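PDB 3GOC: endonuclease V, which probably starts repair of deaminated DNA by a magnesium-dependent cut at the second phosphodiester bond 3' to a deoxyinosine, leaving the lesion in place. Local coordinates for residues P205-R208 against I209-T213. Residues are numbered along the deposited sequence; the frame is centred on the assembly and turned at random.
Sequences PKYR and IPETT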
ATOM      1  N   PRO A 205       1.939   1.587   7.919  1.00 10.97           N
ATOM      2  CA  PRO A 205       2.083   3.044   7.961  1.00 12.86           C
ATOM      3  C   PRO A 205       2.750   3.544   9.245  1.00 11.01           C
ATOM      4  O   PRO A 205       3.381   4.601   9.248  1.00 15.96           O
ATOM      5  CB  PRO A 205       0.642   3.531   7.833  1.00 15.71           C
ATOM      6  CG  PRO A 205      -0.120   2.477   8.568  1.00 16.33           C
ATOM      7  CD  PRO A 205       0.523   1.197   8.038  1.00 14.55           C
ATOM      8  N   LYS A 206       2.627   2.768  10.317  1.00  8.96           N
ATOM      9  CA  LYS A 206       3.170   3.154  11.615  1.00 12.44           C
ATOM     10  C   LYS A 206       4.361   2.328  12.091  1.00 14.93           C
ATOM     11  O   LYS A 206       5.278   2.869  12.702  1.00 23.77           O
ATOM     12  CB  LYS A 206       2.069   3.077  12.678  1.00 15.33           C
ATOM     13  CG  LYS A 206       0.797   3.825  12.322  1.00 23.95           C
ATOM     14  CD  LYS A 206      -0.303   3.539  13.330  1.00 25.04           C
ATOM     15  CE  LYS A 206      -1.621   4.166  12.908  1.00 31.43           C
ATOM     16  NZ  LYS A 206      -2.711   3.853  13.877  1.00 29.69           N
ATOM     17  N   TYR A 207       4.348   1.030  11.812  1.00 10.17           N
ATOM     18  CA  TYR A 207       5.422   0.153  12.255  1.00 10.10           C
ATOM     19  C   TYR A 207       6.169  -0.527  11.122  1.00  7.46           C
ATOM     20  O   TYR A 207       5.739  -0.512   9.970  1.00  8.77           O
ATOM     21  CB  TYR A 207       4.866  -0.936  13.176  1.00  9.24           C
ATOM     22  CG  TYR A 207       3.964  -0.434  14.275  1.00 17.59           C
ATOM     23  CD1 TYR A 207       2.578  -0.414  14.112  1.00 18.72           C
ATOM     24  CD2 TYR A 207       4.494   0.020  15.482  1.00 21.31           C
ATOM     25  CE1 TYR A 207       1.744   0.046  15.126  1.00 22.27           C
ATOM     26  CE2 TYR A 207       3.667   0.482  16.502  1.00 29.65           C
ATOM     27  CZ  TYR A 207       2.298   0.493  16.316  1.00 28.67           C
ATOM     28  OH  TYR A 207       1.482   0.956  17.325  1.00 34.91           O
ATOM     29  N   ARG A 208       7.294  -1.144  11.470  1.00  5.56           N
ATOM     30  CA  ARG A 208       8.093  -1.873  10.499  1.00  5.46           C
ATOM     31  C   ARG A 208       7.396  -3.187  10.148  1.00  4.64           C
ATOM     32  O   ARG A 208       7.408  -3.615   8.997  1.00  5.89           O
ATOM     33  CB  ARG A 208       9.479  -2.166  11.077  1.00  5.86           C
ATOM     34  CG  ARG A 208      10.297  -3.139  10.246  1.00  5.22           C
ATOM     35  CD  ARG A 208      11.606  -3.507  10.921  1.00  7.27           C
ATOM     36  NE  ARG A 208      12.314  -4.513  10.135  1.00  5.49           N
ATOM     37  CZ  ARG A 208      12.598  -5.739  10.559  1.00  4.49           C
ATOM     38  NH1 ARG A 208      12.243  -6.128  11.781  1.00  7.32           N
ATOM     39  NH2 ARG A 208      13.232  -6.581   9.755  1.00  6.22           N
ATOM     40  N   ILE A 209       6.799  -3.817  11.155  1.00  4.32           N
ATOM     41  CA  ILE A 209       6.107  -5.099  10.999  1.00  5.90           C
ATOM     42  C   ILE A 209       4.628  -4.896  10.670  1.00  7.71           C
ATOM     43  O   ILE A 209       3.962  -4.077  11.299  1.00  6.25           O
ATOM     44  CB  ILE A 209       6.209  -5.924  12.310  1.00  6.02           C
ATOM     45  CG1 ILE A 209       7.677  -6.098  12.708  1.00  5.13           C
ATOM     46  CG2 ILE A 209       5.536  -7.281  12.141  1.00  9.22           C
ATOM     47  CD1 ILE A 209       8.542  -6.795  11.659  1.00  9.00           C
ATOM     48  N   PRO A 210       4.095  -5.639   9.682  1.00  3.78           N
ATOM     49  CA  PRO A 210       2.684  -5.505   9.308  1.00  5.60           C
ATOM     50  C   PRO A 210       1.758  -5.667  10.505  1.00  5.47           C
ATOM     51  O   PRO A 210       1.978  -6.536  11.353  1.00  8.27           O
ATOM     52  CB  PRO A 210       2.489  -6.621   8.289  1.00  8.69           C
ATOM     53  CG  PRO A 210       3.813  -6.685   7.615  1.00 13.19           C
ATOM     54  CD  PRO A 210       4.792  -6.565   8.772  1.00  5.78           C
ATOM     55  N   GLU A 211       0.714  -4.845  10.575  1.00  4.26           N
ATOM     56  CA  GLU A 211      -0.226  -4.934  11.687  1.00  5.97           C
ATOM     57  C   GLU A 211      -0.884  -6.302  11.763  1.00  7.22           C
ATOM     58  O   GLU A 211      -1.255  -6.753  12.842  1.00  7.86           O
ATOM     59  CB  GLU A 211      -1.271  -3.813  11.586  1.00 10.05           C
ATOM     60  CG  GLU A 211      -0.673  -2.452  11.913  1.00 14.39           C
ATOM     61  CD  GLU A 211      -1.701  -1.353  12.082  1.00 22.71           C
ATOM     62  OE1 GLU A 211      -2.767  -1.614  12.676  1.00 22.86           O
ATOM     63  OE2 GLU A 211      -1.432  -0.217  11.637  1.00 27.87           O
ATOM     64  N   THR A 212      -1.019  -6.965  10.619  1.00  5.88           N
ATOM     65  CA  THR A 212      -1.602  -8.304  10.593  1.00  5.80           C
ATOM     66  C   THR A 212      -0.741  -9.274  11.413  1.00  6.29           C
ATOM     67  O   THR A 212      -1.270 -10.118  12.144  1.00  5.78           O
ATOM     68  CB  THR A 212      -1.719  -8.834   9.150  1.00  8.97           C
ATOM     69  OG1 THR A 212      -0.498  -8.575   8.439  1.00  8.24           O
ATOM     70  CG2 THR A 212      -2.884  -8.160   8.435  1.00  7.66           C
ATOM     71  N   THR A 213       0.580  -9.150  11.296  1.00  6.98           N
ATOM     72  CA  THR A 213       1.485 -10.016  12.040  1.00  6.17           C
ATOM     73  C   THR A 213       1.478  -9.652  13.512  1.00  6.40           C
ATOM     74  O   THR A 213       1.430 -10.529  14.377  1.00  4.91           O
ATOM     75  CB  THR A 213       2.919  -9.916  11.500  1.00  4.57           C
ATOM     76  OG1 THR A 213       2.958 -10.468  10.178  1.00  5.96           O
ATOM     77  CG2 THR A 213       3.891 -10.687  12.392  1.00  4.01           C
TER
HETATM   78  O   HOH W   1       1.470   0.318  10.815  1.00 15.90           O
HETATM   79  O   HOH W   2      -3.659   1.503  12.439  1.00 34.52           O
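Arg208 joins directly to Ile209 where the loop after helix 193-202 bends round, so that Lys206 and Glu211 face each other across two waters, and Pro210 then takes the N-cap position of helix 211-228. Two waters bridge the bend, and both donate to Glu211 OE2. Water 1 lies 3.1 Å from Glu211 OE2 and accepts from Lys206 N at 2.8 Å. Water 2 lies 2.9 Å from the same OE2 and accepts from Lys206 NZ at the end of an extended chain. Lys206 NZ itself stays 4.8 Å from Glu211 OE2, so the two probably charged groups are linked through water 2 and not directly. The Tyr207 ring turns an edge to the Glu211 side chain, with Tyr207 CD1 4.4 Å from Glu211 CG. The loop leads into the last helix of this RNase H-like fold, where Thr213 touches Asp114, a magnesium ligand on strand 110-114. Pro205, earlier in the loop, touches the bound polyol. Arg208 and Ile209 side chains cross at a slant. Arg208 CG stands anti to the backbone N (chi1 169°), and the extended chain carries NH1 to 3.8 Å from Ile209 CD1. The guanidinium is anchored outside the bend, NE on Lys181 O and NH2 on Pro182 O and Lys143 O.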